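Side-chain contacts in thiamine-binding periplasmic protein (Escherichia coli, PDB 2QRY), which captures thiamine, thiamine phosphate and thiamine diphosphate with high affinity in the periplasm as the solute-binding component of the ThiBPQ import ABC transporter: residues E146-D151 with P183-K188; L206-E211 with D232-A237; A250-A255 with E260-F265. All blocks are in the same frame, centred on the assembly; numbering follows the deposited sequence.

Contact 1 of 3, residues E146-D151 with P183-K188; sequences ELVESD and PQAWQK
Val-148 and Lys-188 meet at about a right angle, the valine presenting one methyl group and the lysine the root of its chain. CG1 of Val-148 lies anti to the backbone N (chi1 172°), and this carries the methyl to 3.3 Å from the carbonyl O of Ala-185 and 3.8 Å from CB of Lys-188. The methyl of Ala-185 joins more loosely, its CB 4.1 Å from CG1 of Val-148. Tyr-178 of helix 165-178 touches both Val-148 and Ala-185, while Met-174 packs on Val-148.

Further out, Lys-188 runs extended to its ammonium and slants across Glu-149, touching its aliphatic part: NZ of Lys-188 is 3.8 Å from CG of Glu-149. The carboxylate is not ion-paired across the contact, since OE2 of Glu-149 stays 4.6 Å from NZ of Lys-188 and is instead hydrogen-bonded to the hydroxyl of Tyr-178. The nearby positive charge would be expected to favour the ionised carboxylate.

A small apolar patch bordered by opposite charges thus joins the last turn of helix 144-149 to helix 182-190, a helix-helix packing of the solute-binding protein fold that lies away from the thiamine site.

Contact 2 of 3, residues L206-E211 with D232-A237; sequences LFLKGE and DNYAAA
Tyr-234, at the start of strand 234-236, gives up the most surface in this contact, and it does so to two consecutive residues of helix 200-208, Leu-208 and Phe-207. The two aromatic rings meet rim to rim; because neither lies over the face of the other, the pair is neither a T-shaped nor an offset stack. Their planes are inclined at 69° and their centroids stand 5.8 Å apart. On the phenylalanine it is the far end that touches: CE2 of Phe-207 comes to 3.7 Å from CD2 of Tyr-234, which approaches the edge of the phenylalanine ring near its plane. CB of Phe-207 points toward the strand, and with CG anti to the backbone N (chi1 163°) the outer ring edge reaches Tyr-234; Val-131 of strand 121-133 also packs against this ring.

Leu-208 takes the outer half of the tyrosine. Its CD2 methyl approaches obliquely, 4.0 Å from CZ of Tyr-234 and equally far from the phenolic OH. Around the same tyrosine, the amide ND2 of Asn-233 sits 3.5 Å above one face, offset toward the rim, and the ring of His-225 meets it as well.

The chain leaves helical geometry at Gly-210, whose positive phi belongs to a Schellman motif, with Glu-211 N bonded back to Leu-206 O at 3.0 Å and Gly-210 N to Phe-207 O at 2.7 Å. The arrangement is an apolar helix-on-sheet packing beside the ligand cleft of a solute-binding protein: the helix carries the thiamine-binding Trp-200, and the Leu-208 side chain lies about 7 Å from bound thiamin phosphate.

Contact 3 of 3, residues A250-A255 with E260-F265; sequences AARTAA and ELAQKF
A strand that turns back into a helix packed beside it forms this contact: strand 243-252 leads through a short loop into helix 259-269, and Arg-252 lies against Ala-262 and Gln-263. Closest to the backbone, the two CB atoms of Arg-252 and Ala-262 meet at 3.8 Å. Beyond them the arginine, around its CD, crosses the glutamine chain at a slant.

Arg-252 has CG between the backbone N and the carbonyl carbon (chi1 74°), then bends at chi3, which as modelled brings its guanidinium beside the glutamine amide. In this model the amide nitrogen lies at the guanidinium edge, with the two planes 77° apart. NE of Arg-252 and NE2 of Gln-263 are 2.7 Å apart, but both are donors, so this closeness is no hydrogen bond, and the relative placement of the two side-chain ends is doubtful in detail. NE2 of Gln-263 has an acceptor in the carbonyl O of Lys-101.

Ala-262 also touches Val-81 of the adjoining strand 81-86, so the helix lies over neighbouring strands of the sheet. Such strand-loop-helix packing belongs to the alpha/beta architecture of periplasmic solute-binding proteins.

Overall arrangement
The three contacts follow one another along the chain without interlocking, each closing before the next opens. Contacts 1 and 2 are the nearer pair, with centres 21 Å apart and nearest atoms about 7 Å apart, though they do not touch. Contact 3 lies across the chain's centre from both, its centre 43 Å from that of contact 1 and 37 Å from that of contact 2. The mixed sheet supplies a link: strands 234-236 and 243-252, successive in sequence, both pair with strand 121-133. Only contact 2 approaches the ligand, its Tyr-234 side chain also lying about 7 Å from that of thiamine-binding Ser-221; contacts 1 and 3 are packing remote from the annotated sites.

Contact 1 of 3, residues E146-D151 with P183-K188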
loop_
_atom_site.group_PDB
_atom_site.type_symbol
_atom_site.label_atom_id
_atom_site.label_comp_id
_atom_site.label_asym_id
_atom_site.label_seq_id
_atom_site.Cartn_x
_atom_site.Cartn_y
_atom_site.Cartn_z
ATOM N N GLU A 146 -20.856 7.266 -7.405
ATOM C CA GLU A 146 -21.863 6.339 -7.895
ATOM C C GLU A 146 -21.837 5.042 -7.086
ATOM O O GLU A 146 -22.881 4.544 -6.670
ATOM C CB GLU A 146 -21.639 6.036 -9.372
ATOM C CG GLU A 146 -22.519 4.916 -9.888
ATOM C CD GLU A 146 -22.432 4.737 -11.387
ATOM O OE1 GLU A 146 -21.325 4.884 -11.952
ATOM O OE2 GLU A 146 -23.473 4.429 -11.997
ATOM N N LEU A 147 -20.641 4.503 -6.864
ATOM C CA LEU A 147 -20.488 3.277 -6.090
ATOM C C LEU A 147 -21.191 3.394 -4.740
ATOM O O LEU A 147 -21.823 2.445 -4.278
ATOM C CB LEU A 147 -19.001 2.971 -5.879
ATOM C CG LEU A 147 -18.608 1.817 -4.949
ATOM C CD1 LEU A 147 -17.127 1.501 -5.108
ATOM C CD2 LEU A 147 -18.886 2.197 -3.509
ATOM N N VAL A 148 -21.078 4.562 -4.117
ATOM C CA VAL A 148 -21.687 4.808 -2.815
ATOM C C VAL A 148 -23.191 5.079 -2.866
ATOM O O VAL A 148 -23.952 4.594 -2.026
ATOM C CB VAL A 148 -21.028 6.024 -2.110
ATOM C CG1 VAL A 148 -21.813 6.387 -0.852
ATOM C CG2 VAL A 148 -19.577 5.719 -1.763
ATOM N N GLU A 149 -23.616 5.848 -3.860
ATOM C CA GLU A 149 -25.015 6.239 -3.971
ATOM C C GLU A 149 -25.936 5.460 -4.908
ATOM O O GLU A 149 -27.157 5.506 -4.750
ATOM C CB GLU A 149 -25.064 7.728 -4.306
ATOM C CG GLU A 149 -24.557 8.589 -3.161
ATOM C CD GLU A 149 -24.115 9.964 -3.602
ATOM O OE1 GLU A 149 -24.796 10.558 -4.469
ATOM O OE2 GLU A 149 -23.090 10.453 -3.073
ATOM N N SER A 150 -25.363 4.744 -5.868
ATOM C CA SER A 150 -26.150 3.970 -6.827
ATOM C C SER A 150 -27.177 3.062 -6.169
ATOM O O SER A 150 -27.011 2.645 -5.025
ATOM C CB SER A 150 -25.222 3.125 -7.705
ATOM O OG SER A 150 -25.952 2.339 -8.626
ATOM N N ASP A 151 -28.238 2.756 -6.908
ATOM C CA ASP A 151 -29.297 1.886 -6.411
ATOM C C ASP A 151 -28.930 0.436 -6.697
ATOM O O ASP A 151 -29.577 -0.485 -6.202
ATOM C CB ASP A 151 -30.627 2.213 -7.090
ATOM C CG ASP A 151 -30.939 3.694 -7.073
ATOM O OD1 ASP A 151 -30.214 4.466 -7.750
ATOM O OD2 ASP A 151 -31.906 4.085 -6.380
ATOM N N PRO A 183 -19.437 10.646 6.689
ATOM C CA PRO A 183 -20.246 9.708 7.476
ATOM C C PRO A 183 -21.545 9.260 6.820
ATOM O O PRO A 183 -21.901 8.083 6.880
ATOM C CB PRO A 183 -20.471 10.456 8.797
ATOM C CG PRO A 183 -20.364 11.894 8.407
ATOM C CD PRO A 183 -19.213 11.899 7.431
ATOM N N GLN A 184 -22.256 10.193 6.200
ATOM C CA GLN A 184 -23.506 9.861 5.533
ATOM C C GLN A 184 -23.182 8.956 4.345
ATOM O O GLN A 184 -23.898 7.993 4.066
ATOM C CB GLN A 184 -24.205 11.138 5.062
ATOM C CG GLN A 184 -25.546 10.912 4.367
ATOM C CD GLN A 184 -26.544 10.153 5.237
ATOM O OE1 GLN A 184 -26.831 10.553 6.373
ATOM N NE2 GLN A 184 -27.084 9.055 4.705
ATOM N N ALA A 185 -22.091 9.266 3.654
ATOM C CA ALA A 185 -21.666 8.464 2.515
ATOM C C ALA A 185 -21.287 7.078 3.025
ATOM O O ALA A 185 -21.630 6.062 2.414
ATOM C CB ALA A 185 -20.471 9.114 1.827
ATOM N N TRP A 186 -20.584 7.040 4.152
ATOM C CA TRP A 186 -20.175 5.772 4.735
ATOM C C TRP A 186 -21.367 4.891 5.098
ATOM O O TRP A 186 -21.318 3.672 4.914
ATOM C CB TRP A 186 -19.284 6.003 5.965
ATOM C CG TRP A 186 -17.819 6.205 5.616
ATOM C CD1 TRP A 186 -17.068 7.331 5.817
ATOM C CD2 TRP A 186 -16.951 5.253 4.987
ATOM N NE1 TRP A 186 -15.787 7.137 5.350
ATOM C CE2 TRP A 186 -15.692 5.872 4.835
ATOM C CE3 TRP A 186 -17.117 3.937 4.537
ATOM C CZ2 TRP A 186 -14.601 5.217 4.249
ATOM C CZ3 TRP A 186 -16.035 3.287 3.955
ATOM C CH2 TRP A 186 -14.792 3.929 3.817
ATOM N N GLN A 187 -22.438 5.491 5.612
ATOM C CA GLN A 187 -23.616 4.696 5.953
ATOM C C GLN A 187 -24.184 4.031 4.699
ATOM O O GLN A 187 -24.622 2.883 4.741
ATOM C CB GLN A 187 -24.684 5.561 6.618
ATOM C CG GLN A 187 -24.281 6.029 8.006
ATOM C CD GLN A 187 -25.313 6.931 8.649
ATOM O OE1 GLN A 187 -26.481 6.560 8.787
ATOM N NE2 GLN A 187 -24.884 8.123 9.055
ATOM N N LYS A 188 -24.156 4.751 3.581
ATOM C CA LYS A 188 -24.654 4.223 2.317
ATOM C C LYS A 188 -23.749 3.110 1.804
ATOM O O LYS A 188 -24.235 2.121 1.253
ATOM C CB LYS A 188 -24.747 5.329 1.260
ATOM C CG LYS A 188 -25.779 6.405 1.556
ATOM C CD LYS A 188 -25.731 7.506 0.500
ATOM C CE LYS A 188 -26.725 8.623 0.803
ATOM N NZ LYS A 188 -26.569 9.752 -0.163
#

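Contact 2 of 3, residues L206-E211 with D232-A237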
loop_
_atom_site.group_PDB
_atom_site.type_symbol
_atom_site.label_atom_id
_atom_site.label_comp_id
_atom_site.label_asym_id
_atom_site.label_seq_id
_atom_site.Cartn_x
_atom_site.Cartn_y
_atom_site.Cartn_z
ATOM N N LEU A 206 -11.196 -13.163 -0.878
ATOM C CA LEU A 206 -12.641 -13.336 -0.838
ATOM C C LEU A 206 -13.201 -12.847 -2.162
ATOM O O LEU A 206 -14.108 -13.454 -2.717
ATOM C CB LEU A 206 -13.255 -12.546 0.318
ATOM C CG LEU A 206 -12.824 -12.974 1.722
ATOM C CD1 LEU A 206 -13.293 -11.947 2.730
ATOM C CD2 LEU A 206 -13.396 -14.349 2.039
ATOM N N PHE A 207 -12.658 -11.752 -2.684
ATOM C CA PHE A 207 -13.141 -11.250 -3.960
ATOM C C PHE A 207 -12.982 -12.338 -5.020
ATOM O O PHE A 207 -13.945 -12.699 -5.700
ATOM C CB PHE A 207 -12.364 -10.003 -4.388
ATOM C CG PHE A 207 -12.521 -9.659 -5.849
ATOM C CD1 PHE A 207 -13.737 -9.200 -6.348
ATOM C CD2 PHE A 207 -11.446 -9.806 -6.730
ATOM C CE1 PHE A 207 -13.885 -8.891 -7.715
ATOM C CE2 PHE A 207 -11.575 -9.502 -8.091
ATOM C CZ PHE A 207 -12.804 -9.042 -8.585
ATOM N N LEU A 208 -11.767 -12.865 -5.149
ATOM C CA LEU A 208 -11.494 -13.898 -6.140
ATOM C C LEU A 208 -12.366 -15.131 -5.937
ATOM O O LEU A 208 -12.641 -15.859 -6.889
ATOM C CB LEU A 208 -10.022 -14.295 -6.109
ATOM C CG LEU A 208 -9.054 -13.182 -6.498
ATOM C CD1 LEU A 208 -7.633 -13.652 -6.279
ATOM C CD2 LEU A 208 -9.277 -12.795 -7.949
ATOM N N LYS A 209 -12.794 -15.369 -4.701
ATOM C CA LYS A 209 -13.652 -16.511 -4.417
ATOM C C LYS A 209 -15.114 -16.203 -4.766
ATOM O O LYS A 209 -15.976 -17.078 -4.693
ATOM C CB LYS A 209 -13.510 -16.933 -2.946
ATOM C CG LYS A 209 -12.291 -17.826 -2.703
ATOM C CD LYS A 209 -12.021 -18.115 -1.226
ATOM C CE LYS A 209 -11.422 -16.897 -0.517
ATOM N NZ LYS A 209 -10.912 -17.190 0.863
ATOM N N GLY A 210 -15.381 -14.954 -5.150
ATOM C CA GLY A 210 -16.727 -14.558 -5.532
ATOM C C GLY A 210 -17.602 -13.936 -4.457
ATOM O O GLY A 210 -18.782 -13.678 -4.695
ATOM N N GLU A 211 -17.044 -13.675 -3.279
ATOM C CA GLU A 211 -17.830 -13.103 -2.193
ATOM C C GLU A 211 -18.242 -11.645 -2.376
ATOM O O GLU A 211 -19.028 -11.118 -1.585
ATOM C CB GLU A 211 -17.101 -13.292 -0.864
ATOM C CG GLU A 211 -16.735 -14.750 -0.618
ATOM C CD GLU A 211 -16.856 -15.170 0.836
ATOM O OE1 GLU A 211 -16.421 -16.300 1.158
ATOM O OE2 GLU A 211 -17.390 -14.387 1.654
ATOM N N ASP A 232 -7.390 -11.377 -18.765
ATOM C CA ASP A 232 -7.579 -9.934 -18.742
ATOM C C ASP A 232 -9.034 -9.567 -18.471
ATOM O O ASP A 232 -9.513 -8.513 -18.891
ATOM C CB ASP A 232 -7.100 -9.310 -20.058
ATOM C CG ASP A 232 -8.025 -9.608 -21.214
ATOM O OD1 ASP A 232 -8.420 -10.784 -21.376
ATOM O OD2 ASP A 232 -8.353 -8.662 -21.966
ATOM N N ASN A 233 -9.734 -10.445 -17.755
ATOM C CA ASN A 233 -11.128 -10.204 -17.411
ATOM C C ASN A 233 -11.259 -9.324 -16.155
ATOM O O ASN A 233 -12.316 -8.738 -15.910
ATOM C CB ASN A 233 -11.868 -11.534 -17.213
ATOM C CG ASN A 233 -11.234 -12.408 -16.146
ATOM O OD1 ASN A 233 -10.066 -12.792 -16.253
ATOM N ND2 ASN A 233 -12.005 -12.728 -15.108
ATOM N N TYR A 234 -10.191 -9.224 -15.363
ATOM C CA TYR A 234 -10.243 -8.387 -14.166
ATOM C C TYR A 234 -9.825 -6.970 -14.513
ATOM O O TYR A 234 -8.932 -6.763 -15.325
ATOM C CB TYR A 234 -9.335 -8.929 -13.058
ATOM C CG TYR A 234 -9.804 -10.247 -12.498
ATOM C CD1 TYR A 234 -9.205 -11.450 -12.885
ATOM C CD2 TYR A 234 -10.902 -10.303 -11.642
ATOM C CE1 TYR A 234 -9.694 -12.671 -12.439
ATOM C CE2 TYR A 234 -11.406 -11.523 -11.189
ATOM C CZ TYR A 234 -10.800 -12.700 -11.594
ATOM O OH TYR A 234 -11.324 -13.901 -11.179
ATOM N N ALA A 235 -10.476 -5.992 -13.895
ATOM C CA ALA A 235 -10.165 -4.603 -14.163
ATOM C C ALA A 235 -10.354 -3.715 -12.948
ATOM O O ALA A 235 -11.095 -4.044 -12.024
ATOM C CB ALA A 235 -11.029 -4.096 -15.309
ATOM N N ALA A 236 -9.661 -2.583 -12.964
ATOM C CA ALA A 236 -9.743 -1.595 -11.901
ATOM C C ALA A 236 -10.580 -0.464 -12.479
ATOM O O ALA A 236 -10.231 0.099 -13.519
ATOM C CB ALA A 236 -8.348 -1.091 -11.540
ATOM N N ALA A 237 -11.683 -0.138 -11.814
ATOM C CA ALA A 237 -12.570 0.920 -12.291
ATOM C C ALA A 237 -11.925 2.292 -12.151
ATOM O O ALA A 237 -11.464 2.670 -11.075
ATOM C CB ALA A 237 -13.882 0.873 -11.540
#

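Contact 3 of 3, residues A250-A255 with E260-F265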
loop_
_atom_site.group_PDB
_atom_site.type_symbol
_atom_site.label_atom_id
_atom_site.label_comp_id
_atom_site.label_asym_id
_atom_site.label_seq_id
_atom_site.Cartn_x
_atom_site.Cartn_y
_atom_site.Cartn_z
ATOM N N ALA A 250 10.260 2.801 3.382
ATOM C CA ALA A 250 10.991 2.013 4.356
ATOM C C ALA A 250 11.929 2.970 5.101
ATOM O O ALA A 250 12.302 4.023 4.572
ATOM C CB ALA A 250 11.782 0.927 3.664
ATOM N N ALA A 251 12.288 2.611 6.329
ATOM C CA ALA A 251 13.188 3.428 7.128
ATOM C C ALA A 251 13.897 2.553 8.154
ATOM O O ALA A 251 13.381 1.501 8.552
ATOM C CB ALA A 251 12.413 4.525 7.828
ATOM N N ARG A 252 15.083 2.981 8.575
ATOM C CA ARG A 252 15.844 2.229 9.558
ATOM C C ARG A 252 15.480 2.760 10.941
ATOM O O ARG A 252 15.188 3.944 11.101
ATOM C CB ARG A 252 17.347 2.375 9.294
ATOM C CG ARG A 252 17.967 3.718 9.671
ATOM C CD ARG A 252 19.411 3.786 9.162
ATOM N NE ARG A 252 20.299 4.604 9.994
ATOM C CZ ARG A 252 20.565 4.360 11.278
ATOM N NH1 ARG A 252 20.009 3.321 11.898
ATOM N NH2 ARG A 252 21.401 5.146 11.944
ATOM N N THR A 253 15.490 1.880 11.934
ATOM C CA THR A 253 15.139 2.281 13.289
ATOM C C THR A 253 16.310 2.937 13.995
ATOM O O THR A 253 17.468 2.641 13.706
ATOM C CB THR A 253 14.671 1.070 14.113
ATOM O OG1 THR A 253 15.699 0.068 14.131
ATOM C CG2 THR A 253 13.398 0.481 13.496
ATOM N N ALA A 254 16.007 3.843 14.916
ATOM C CA ALA A 254 17.052 4.523 15.669
ATOM C C ALA A 254 17.743 3.529 16.603
ATOM O O ALA A 254 18.946 3.625 16.844
ATOM C CB ALA A 254 16.456 5.662 16.468
ATOM N N ALA A 255 16.981 2.564 17.108
ATOM C CA ALA A 255 17.518 1.555 18.023
ATOM C C ALA A 255 18.256 0.400 17.336
ATOM O O ALA A 255 18.764 -0.507 18.001
ATOM C CB ALA A 255 16.389 1.002 18.897
ATOM N N GLU A 260 24.774 0.418 9.806
ATOM C CA GLU A 260 25.417 0.317 8.501
ATOM C C GLU A 260 24.660 -0.591 7.523
ATOM O O GLU A 260 24.347 -0.180 6.403
ATOM C CB GLU A 260 26.859 -0.173 8.671
ATOM C CG GLU A 260 27.762 0.142 7.490
ATOM C CD GLU A 260 29.202 -0.290 7.712
ATOM O OE1 GLU A 260 29.745 -0.023 8.811
ATOM O OE2 GLU A 260 29.795 -0.884 6.784
ATOM N N LEU A 261 24.372 -1.823 7.940
ATOM C CA LEU A 261 23.643 -2.757 7.085
ATOM C C LEU A 261 22.269 -2.201 6.730
ATOM O O LEU A 261 21.873 -2.194 5.564
ATOM C CB LEU A 261 23.456 -4.103 7.784
ATOM C CG LEU A 261 24.235 -5.308 7.266
ATOM C CD1 LEU A 261 23.643 -6.569 7.882
ATOM C CD2 LEU A 261 24.152 -5.385 5.753
ATOM N N ALA A 262 21.540 -1.748 7.746
ATOM C CA ALA A 262 20.206 -1.195 7.544
ATOM C C ALA A 262 20.232 -0.168 6.423
ATOM O O ALA A 262 19.348 -0.139 5.563
ATOM C CB ALA A 262 19.707 -0.538 8.834
ATOM N N GLN A 263 21.260 0.670 6.439
ATOM C CA GLN A 263 21.399 1.714 5.440
ATOM C C GLN A 263 21.830 1.180 4.079
ATOM O O GLN A 263 21.492 1.762 3.046
ATOM C CB GLN A 263 22.361 2.777 5.966
ATOM C CG GLN A 263 21.869 3.313 7.299
ATOM C CD GLN A 263 22.745 4.386 7.904
ATOM O OE1 GLN A 263 23.940 4.181 8.130
ATOM N NE2 GLN A 263 22.149 5.542 8.189
ATOM N N LYS A 264 22.565 0.074 4.071
ATOM C CA LYS A 264 22.982 -0.508 2.807
ATOM C C LYS A 264 21.755 -1.159 2.182
ATOM O O LYS A 264 21.649 -1.279 0.963
ATOM C CB LYS A 264 24.100 -1.539 3.011
ATOM C CG LYS A 264 25.392 -0.930 3.541
ATOM C CD LYS A 264 26.628 -1.655 3.035
ATOM C CE LYS A 264 26.751 -3.064 3.592
ATOM N NZ LYS A 264 28.010 -3.720 3.112
ATOM N N PHE A 265 20.818 -1.573 3.030
ATOM C CA PHE A 265 19.596 -2.188 2.536
ATOM C C PHE A 265 18.677 -1.126 1.946
ATOM O O PHE A 265 18.019 -1.361 0.935
ATOM C CB PHE A 265 18.871 -2.936 3.653
ATOM C CG PHE A 265 17.549 -3.503 3.227
ATOM C CD1 PHE A 265 16.379 -2.767 3.386
ATOM C CD2 PHE A 265 17.482 -4.747 2.614
ATOM C CE1 PHE A 265 15.167 -3.263 2.937
ATOM C CE2 PHE A 265 16.275 -5.252 2.160
ATOM C CZ PHE A 265 15.114 -4.508 2.321
#